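PDB 5OIU: type IV pilus assembly protein PilF from Thermus thermophilus HB8, which hydrolyses ATP as a hexameric AAA+ motor and thereby powers assembly of the type IV pilus. Local coordinates for residues Q33-V38 and Y49-K54; A59-V64 and Y103-V108. One frame throughout, in Å; residues are numbered along the deposited sequence.

Contact 1 of 2, residues Q33-V38 and Y49-K54; sequences QNDVQV and YSTLPK
Val36 to Val38 and Tyr49 to Leu52 pair as the antiparallel strands of a beta hairpin, their short axes 4.5 Å apart and 164° between directions. The second of these strands is the outermost, within the chain, of a six-stranded antiparallel sheet. Val36 and Leu52 form a hydrogen-bonded pair, Val36 N giving to Leu52 O and Leu52 N to Val36 O, each at 2.6 Å. Gln37 and Thr51 follow as a non-hydrogen-bonded pair, and Val38 N then gives to Ser50 O at 2.8 Å. Here the register slips: Tyr49 and Ser50 both face Val38, a classic beta bulge, in which Tyr49 N bonds to Val38 O while the bond from Ser50 N is weak.

The side chains of Val36, Val38, Ser50 and Leu52 share one face of the sheet. Val36 CB meets Leu52 CB at 4.0 Å, and helices 6-22 and 57-67 cover this side through Phe11, Val15, Leu57 and Val60. Val38 and Tyr49 lie side by side and point the same way; with CG1 anti to the backbone N (chi1 176°), Val38 lays that methyl obliquely against the ring, 3.8 Å from Tyr49 CD2. On the face of Gln37 and Thr51, the Thr51 side chain meets Asp35 OD2, which lies 3.8 Å from both its CB and CG2, the two side chains crossing at a slant. Beyond the paired residues, at the open end of the hairpin, Lys54 brings NZ to 3.5 Å from Gln33 O.

The bend of Gln37 at chi2 (98°) carries its amide forward along the strand and towards the partner strand, to the bulge. NE2 gives a hydrogen bond to Val38 O at 3.0 Å from above the carbonyl plane, while Tyr49 N reaches the same oxygen from the opposite face.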
ATOM      1  N   GLN C  33      15.822  46.883   4.834  1.00 53.87           N
ATOM      2  CA  GLN C  33      16.233  47.317   3.499  1.00 58.20           C
ATOM      3  C   GLN C  33      17.674  47.813   3.491  1.00 58.63           C
ATOM      4  O   GLN C  33      18.463  47.434   2.614  1.00 56.42           O
ATOM      5  CB  GLN C  33      15.292  48.402   2.990  1.00 55.90           C
ATOM      6  CG  GLN C  33      15.449  48.750   1.532  1.00 55.54           C
ATOM      7  CD  GLN C  33      14.391  49.740   1.098  1.00 64.74           C
ATOM      8  OE1 GLN C  33      14.137  50.725   1.796  1.00 67.36           O
ATOM      9  NE2 GLN C  33      13.741  49.469  -0.037  1.00 68.37           N
ATOM     10  N   ASN C  34      18.048  48.633   4.478  1.00 58.44           N
ATOM     11  CA  ASN C  34      19.367  49.248   4.513  1.00 65.26           C
ATOM     12  C   ASN C  34      20.217  48.886   5.726  1.00 66.61           C
ATOM     13  O   ASN C  34      21.378  49.305   5.786  1.00 68.38           O
ATOM     14  CB  ASN C  34      19.211  50.764   4.408  1.00 63.75           C
ATOM     15  CG  ASN C  34      18.568  51.151   3.109  1.00 65.87           C
ATOM     16  OD1 ASN C  34      17.472  51.718   3.080  1.00 68.38           O
ATOM     17  ND2 ASN C  34      19.222  50.781   2.008  1.00 64.30           N
ATOM     18  N   ASP C  35      19.696  48.092   6.663  1.00 64.09           N
ATOM     19  CA  ASP C  35      20.452  47.656   7.827  1.00 56.25           C
ATOM     20  C   ASP C  35      19.866  46.346   8.354  1.00 54.94           C
ATOM     21  O   ASP C  35      18.865  45.831   7.848  1.00 53.30           O
ATOM     22  CB  ASP C  35      20.446  48.737   8.912  1.00 53.20           C
ATOM     23  CG  ASP C  35      19.047  49.086   9.380  1.00 59.28           C
ATOM     24  OD1 ASP C  35      18.093  48.951   8.576  1.00 68.44           O
ATOM     25  OD2 ASP C  35      18.899  49.494  10.552  1.00 58.29           O
ATOM     26  N   VAL C  36      20.510  45.799   9.376  1.00 50.91           N
ATOM     27  CA  VAL C  36      19.941  44.729  10.182  1.00 49.40           C
ATOM     28  C   VAL C  36      19.669  45.312  11.562  1.00 47.77           C
ATOM     29  O   VAL C  36      20.567  45.888  12.190  1.00 47.69           O
ATOM     30  CB  VAL C  36      20.867  43.508  10.271  1.00 41.45           C
ATOM     31  CG1 VAL C  36      20.259  42.499  11.179  1.00 41.00           C
ATOM     32  CG2 VAL C  36      21.099  42.910   8.905  1.00 46.16           C
ATOM     33  N   GLN C  37      18.428  45.197  12.015  1.00 40.81           N
ATOM     34  CA  GLN C  37      18.045  45.653  13.336  1.00 45.25           C
ATOM     35  C   GLN C  37      17.973  44.459  14.276  1.00 43.95           C
ATOM     36  O   GLN C  37      17.510  43.378  13.895  1.00 38.43           O
ATOM     37  CB  GLN C  37      16.703  46.394  13.305  1.00 43.71           C
ATOM     38  CG  GLN C  37      16.012  46.497  14.676  1.00 52.17           C
ATOM     39  CD  GLN C  37      16.241  47.836  15.384  1.00 56.61           C
ATOM     40  OE1 GLN C  37      15.653  48.854  15.009  1.00 60.62           O
ATOM     41  NE2 GLN C  37      17.096  47.832  16.416  1.00 50.24           N
ATOM     42  N   VAL C  38      18.472  44.656  15.492  1.00 44.31           N
ATOM     43  CA  VAL C  38      18.386  43.676  16.566  1.00 41.07           C
ATOM     44  C   VAL C  38      17.400  44.212  17.588  1.00 42.26           C
ATOM     45  O   VAL C  38      17.527  45.355  18.040  1.00 43.65           O
ATOM     46  CB  VAL C  38      19.767  43.418  17.193  1.00 44.14           C
ATOM     47  CG1 VAL C  38      19.682  42.472  18.393  1.00 39.44           C
ATOM     48  CG2 VAL C  38      20.700  42.872  16.148  1.00 44.26           C
ATOM     49  N   TYR C  49      17.497  47.224  20.357  1.00 36.74           N
ATOM     50  CA  TYR C  49      18.788  47.037  21.018  1.00 44.41           C
ATOM     51  C   TYR C  49      19.925  47.721  20.258  1.00 48.91           C
ATOM     52  O   TYR C  49      20.657  48.542  20.823  1.00 52.21           O
ATOM     53  CB  TYR C  49      19.096  45.540  21.155  1.00 37.67           C
ATOM     54  CG  TYR C  49      20.469  45.249  21.727  1.00 38.35           C
ATOM     55  CD1 TYR C  49      20.790  45.632  23.024  1.00 45.63           C
ATOM     56  CD2 TYR C  49      21.437  44.590  20.985  1.00 37.90           C
ATOM     57  CE1 TYR C  49      22.034  45.360  23.570  1.00 42.48           C
ATOM     58  CE2 TYR C  49      22.694  44.314  21.528  1.00 42.82           C
ATOM     59  CZ  TYR C  49      22.980  44.712  22.820  1.00 41.50           C
ATOM     60  OH  TYR C  49      24.207  44.478  23.394  1.00 53.29           O
ATOM     61  N   SER C  50      20.086  47.372  18.978  1.00 50.13           N
ATOM     62  CA  SER C  50      21.239  47.752  18.169  1.00 49.51           C
ATOM     63  C   SER C  50      20.909  47.531  16.694  1.00 49.67           C
ATOM     64  O   SER C  50      19.956  46.825  16.353  1.00 48.89           O
ATOM     65  CB  SER C  50      22.482  46.954  18.587  1.00 46.64           C
ATOM     66  OG  SER C  50      23.367  46.768  17.501  1.00 51.78           O
ATOM     67  N   THR C  51      21.698  48.162  15.819  1.00 46.28           N
ATOM     68  CA  THR C  51      21.621  47.926  14.385  1.00 46.30           C
ATOM     69  C   THR C  51      22.986  47.523  13.856  1.00 50.04           C
ATOM     70  O   THR C  51      24.027  47.870  14.416  1.00 53.85           O
ATOM     71  CB  THR C  51      21.155  49.143  13.582  1.00 51.28           C
ATOM     72  OG1 THR C  51      22.244  50.060  13.473  1.00 53.75           O
ATOM     73  CG2 THR C  51      19.948  49.822  14.214  1.00 47.87           C
ATOM     74  N   LEU C  52      22.957  46.804  12.739  1.00 51.14           N
ATOM     75  CA  LEU C  52      24.101  46.204  12.089  1.00 52.20           C
ATOM     76  C   LEU C  52      24.039  46.518  10.604  1.00 55.85           C
ATOM     77  O   LEU C  52      22.943  46.569  10.033  1.00 54.09           O
ATOM     78  CB  LEU C  52      24.101  44.683  12.278  1.00 50.93           C
ATOM     79  CG  LEU C  52      25.173  44.078  13.172  1.00 54.34           C
ATOM     80  CD1 LEU C  52      25.084  44.637  14.587  1.00 49.83           C
ATOM     81  CD2 LEU C  52      25.025  42.563  13.161  1.00 54.16           C
ATOM     82  N   PRO C  53      25.181  46.740   9.954  1.00 53.88           N
ATOM     83  CA  PRO C  53      25.165  46.927   8.499  1.00 53.03           C
ATOM     84  C   PRO C  53      24.850  45.617   7.799  1.00 52.36           C
ATOM     85  O   PRO C  53      25.266  44.544   8.244  1.00 58.60           O
ATOM     86  CB  PRO C  53      26.584  47.414   8.187  1.00 49.07           C
ATOM     87  CG  PRO C  53      27.396  46.913   9.318  1.00 50.92           C
ATOM     88  CD  PRO C  53      26.517  46.953  10.521  1.00 47.26           C
ATOM     89  N   LYS C  54      24.103  45.714   6.697  1.00 52.34           N
ATOM     90  CA  LYS C  54      23.566  44.525   6.044  1.00 50.09           C
ATOM     91  C   LYS C  54      24.643  43.540   5.607  1.00 52.90           C
ATOM     92  O   LYS C  54      24.354  42.346   5.471  1.00 55.39           O
ATOM     93  CB  LYS C  54      22.708  44.935   4.848  1.00 59.31           C
ATOM     94  CG  LYS C  54      21.789  43.827   4.366  1.00 61.33           C
ATOM     95  CD  LYS C  54      20.457  44.393   3.917  1.00 63.42           C
ATOM     96  CE  LYS C  54      19.683  43.346   3.133  1.00 63.06           C
ATOM     97  NZ  LYS C  54      19.008  43.998   1.975  1.00 61.39           N
TER

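Contact 2 of 2, residues A59-V64 and Y103-V108; sequences AVISVV and YGEKAV
Glu105 is the first residue of strand 104-108 to meet helix 59-64, which packs over the sheet with its axis 9.4 Å from that of the strand and at 44° to it. The Glu105 side chain passes obliquely by Ile61: OE1 comes to 3.6 Å from Ile61 CG2, and Glu105 CB lies 4.0 Å from Ile61 CD1. The carboxylate continues past the isoleucine to a salt bridge between OE2 and Lys65, one residue beyond the helical segment. Glu105 O is covered by the same isoleucine, with CD1 at 3.5 Å. Lys106 turns to the opposite face, where NZ forms a salt bridge with Glu30. Ala107 again faces the helix, and its small CB receives Ile61 CD1 at 3.7 Å, with Val64 CG1 more loosely alongside at 4.3 Å. In Ile61, chi1 (-74°) puts CG1 on the strand side and leaves CG2 for the carboxylate, and chi2 (-77°) then turns CD1 to Glu105 O and Ala107 CB. The contact is buried and held by van der Waals packing, methyls lying against Ala107 and against oxygens of Glu105; the salt bridge to Lys65 would be expected to offset the buried carboxylate's charge.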
ATOM      1  N   ALA C  59      27.358  36.544   8.236  1.00 59.34           N
ATOM      2  CA  ALA C  59      28.280  36.155   9.302  1.00 54.34           C
ATOM      3  C   ALA C  59      27.543  35.916  10.616  1.00 52.50           C
ATOM      4  O   ALA C  59      27.745  34.893  11.279  1.00 55.66           O
ATOM      5  CB  ALA C  59      29.347  37.229   9.487  1.00 58.24           C
ATOM      6  N   VAL C  60      26.688  36.862  11.011  1.00 47.09           N
ATOM      7  CA  VAL C  60      25.916  36.715  12.242  1.00 49.54           C
ATOM      8  C   VAL C  60      25.027  35.476  12.172  1.00 53.23           C
ATOM      9  O   VAL C  60      25.009  34.648  13.095  1.00 48.73           O
ATOM     10  CB  VAL C  60      25.102  37.996  12.505  1.00 49.60           C
ATOM     11  CG1 VAL C  60      23.924  37.726  13.426  1.00 44.81           C
ATOM     12  CG2 VAL C  60      25.992  39.050  13.109  1.00 53.26           C
ATOM     13  N   ILE C  61      24.290  35.322  11.062  1.00 50.04           N
ATOM     14  CA  ILE C  61      23.433  34.154  10.870  1.00 46.13           C
ATOM     15  C   ILE C  61      24.252  32.872  10.861  1.00 46.27           C
ATOM     16  O   ILE C  61      23.758  31.806  11.236  1.00 49.79           O
ATOM     17  CB  ILE C  61      22.604  34.334   9.578  1.00 46.50           C
ATOM     18  CG1 ILE C  61      21.500  35.351   9.820  1.00 46.48           C
ATOM     19  CG2 ILE C  61      21.975  33.024   9.086  1.00 42.24           C
ATOM     20  CD1 ILE C  61      20.342  34.791  10.593  1.00 44.02           C
ATOM     21  N   SER C  62      25.513  32.944  10.447  1.00 51.30           N
ATOM     22  CA  SER C  62      26.336  31.740  10.444  1.00 52.88           C
ATOM     23  C   SER C  62      26.688  31.319  11.863  1.00 51.01           C
ATOM     24  O   SER C  62      26.579  30.140  12.215  1.00 47.96           O
ATOM     25  CB  SER C  62      27.595  31.968   9.612  1.00 57.12           C
ATOM     26  OG  SER C  62      28.056  30.742   9.066  1.00 68.26           O
ATOM     27  N   VAL C  63      27.107  32.276  12.698  1.00 53.49           N
ATOM     28  CA  VAL C  63      27.427  31.965  14.091  1.00 54.34           C
ATOM     29  C   VAL C  63      26.217  31.367  14.786  1.00 51.92           C
ATOM     30  O   VAL C  63      26.307  30.363  15.504  1.00 52.93           O
ATOM     31  CB  VAL C  63      27.914  33.223  14.829  1.00 53.11           C
ATOM     32  CG1 VAL C  63      28.174  32.904  16.272  1.00 47.46           C
ATOM     33  CG2 VAL C  63      29.162  33.766  14.168  1.00 59.31           C
ATOM     34  N   VAL C  64      25.062  31.982  14.567  1.00 49.53           N
ATOM     35  CA  VAL C  64      23.835  31.546  15.210  1.00 51.03           C
ATOM     36  C   VAL C  64      23.411  30.171  14.692  1.00 50.72           C
ATOM     37  O   VAL C  64      22.946  29.316  15.460  1.00 42.33           O
ATOM     38  CB  VAL C  64      22.772  32.631  14.985  1.00 46.96           C
ATOM     39  CG1 VAL C  64      21.431  32.132  15.322  1.00 44.55           C
ATOM     40  CG2 VAL C  64      23.115  33.837  15.819  1.00 46.38           C
ATOM     41  N   TYR C 103      14.779  40.302   2.781  1.00 50.52           N
ATOM     42  CA  TYR C 103      16.071  40.950   2.943  1.00 47.82           C
ATOM     43  C   TYR C 103      17.165  40.007   3.426  1.00 45.98           C
ATOM     44  O   TYR C 103      18.281  40.464   3.709  1.00 52.00           O
ATOM     45  CB  TYR C 103      15.929  42.130   3.901  1.00 47.72           C
ATOM     46  CG  TYR C 103      15.050  43.235   3.362  1.00 53.31           C
ATOM     47  CD1 TYR C 103      15.261  43.766   2.090  1.00 56.28           C
ATOM     48  CD2 TYR C 103      14.006  43.750   4.120  1.00 51.23           C
ATOM     49  CE1 TYR C 103      14.467  44.782   1.593  1.00 53.00           C
ATOM     50  CE2 TYR C 103      13.201  44.764   3.632  1.00 52.82           C
ATOM     51  CZ  TYR C 103      13.439  45.282   2.371  1.00 57.63           C
ATOM     52  OH  TYR C 103      12.639  46.292   1.896  1.00 56.43           O
ATOM     53  N   GLY C 104      16.889  38.706   3.509  1.00 43.95           N
ATOM     54  CA  GLY C 104      17.814  37.727   4.030  1.00 42.57           C
ATOM     55  C   GLY C 104      17.140  36.908   5.102  1.00 44.05           C
ATOM     56  O   GLY C 104      15.911  36.863   5.193  1.00 47.23           O
ATOM     57  N   GLU C 105      17.938  36.261   5.941  1.00 45.39           N
ATOM     58  CA  GLU C 105      17.400  35.378   6.969  1.00 44.50           C
ATOM     59  C   GLU C 105      17.226  36.119   8.288  1.00 42.14           C
ATOM     60  O   GLU C 105      18.144  36.795   8.765  1.00 37.39           O
ATOM     61  CB  GLU C 105      18.299  34.165   7.169  1.00 44.91           C
ATOM     62  CG  GLU C 105      18.376  33.301   5.935  1.00 46.58           C
ATOM     63  CD  GLU C 105      19.207  32.070   6.170  1.00 52.64           C
ATOM     64  OE1 GLU C 105      20.443  32.154   5.983  1.00 55.70           O
ATOM     65  OE2 GLU C 105      18.623  31.035   6.572  1.00 47.58           O
ATOM     66  N   LYS C 106      16.043  35.984   8.869  1.00 40.83           N
ATOM     67  CA  LYS C 106      15.755  36.520  10.184  1.00 40.24           C
ATOM     68  C   LYS C 106      15.932  35.404  11.192  1.00 42.09           C
ATOM     69  O   LYS C 106      15.526  34.266  10.950  1.00 42.92           O
ATOM     70  CB  LYS C 106      14.339  37.090  10.267  1.00 36.08           C
ATOM     71  CG  LYS C 106      13.937  37.407  11.690  1.00 38.09           C
ATOM     72  CD  LYS C 106      12.596  38.097  11.821  1.00 35.99           C
ATOM     73  CE  LYS C 106      12.349  38.411  13.297  1.00 36.71           C
ATOM     74  NZ  LYS C 106      11.116  39.156  13.569  1.00 33.98           N
ATOM     75  N   ALA C 107      16.566  35.711  12.307  1.00 41.54           N
ATOM     76  CA  ALA C 107      16.772  34.716  13.343  1.00 40.33           C
ATOM     77  C   ALA C 107      16.041  35.170  14.594  1.00 42.36           C
ATOM     78  O   ALA C 107      16.146  36.337  14.987  1.00 39.41           O
ATOM     79  CB  ALA C 107      18.259  34.513  13.610  1.00 40.69           C
ATOM     80  N   VAL C 108      15.267  34.271  15.197  1.00 42.04           N
ATOM     81  CA  VAL C 108      14.651  34.531  16.492  1.00 40.20           C
ATOM     82  C   VAL C 108      15.227  33.527  17.475  1.00 42.72           C
ATOM     83  O   VAL C 108      15.320  32.329  17.171  1.00 42.04           O
ATOM     84  CB  VAL C 108      13.111  34.448  16.448  1.00 38.53           C
ATOM     85  CG1 VAL C 108      12.539  34.548  17.860  1.00 37.09           C
ATOM     86  CG2 VAL C 108      12.518  35.569  15.589  1.00 32.03           C
TER

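How the contacts relate
Contacts 1 and 2 share one six-stranded antiparallel sheet and the helices packed on it, their centres about 11 Å apart. They follow in series: strand 45-52, the edge strand of contact 1, leads into helix 57-67, which supplies the helical side of contact 2. They meet where Leu52 CD2 packs on Val60 CG2 at 3.6 Å, and again where Lys54 CE lies 3.3 Å from Tyr103 O. No residue of either contact lines the ATP pocket, but the sheet reaches it: Arg82, on the opposite edge strand 79-87, and Lys113, just past strand 104-111, join P-loop residues such as Lys155 there. Tyr103 reaches across a subunit interface, its OH hydrogen-bonded to Glu183 of a second subunit.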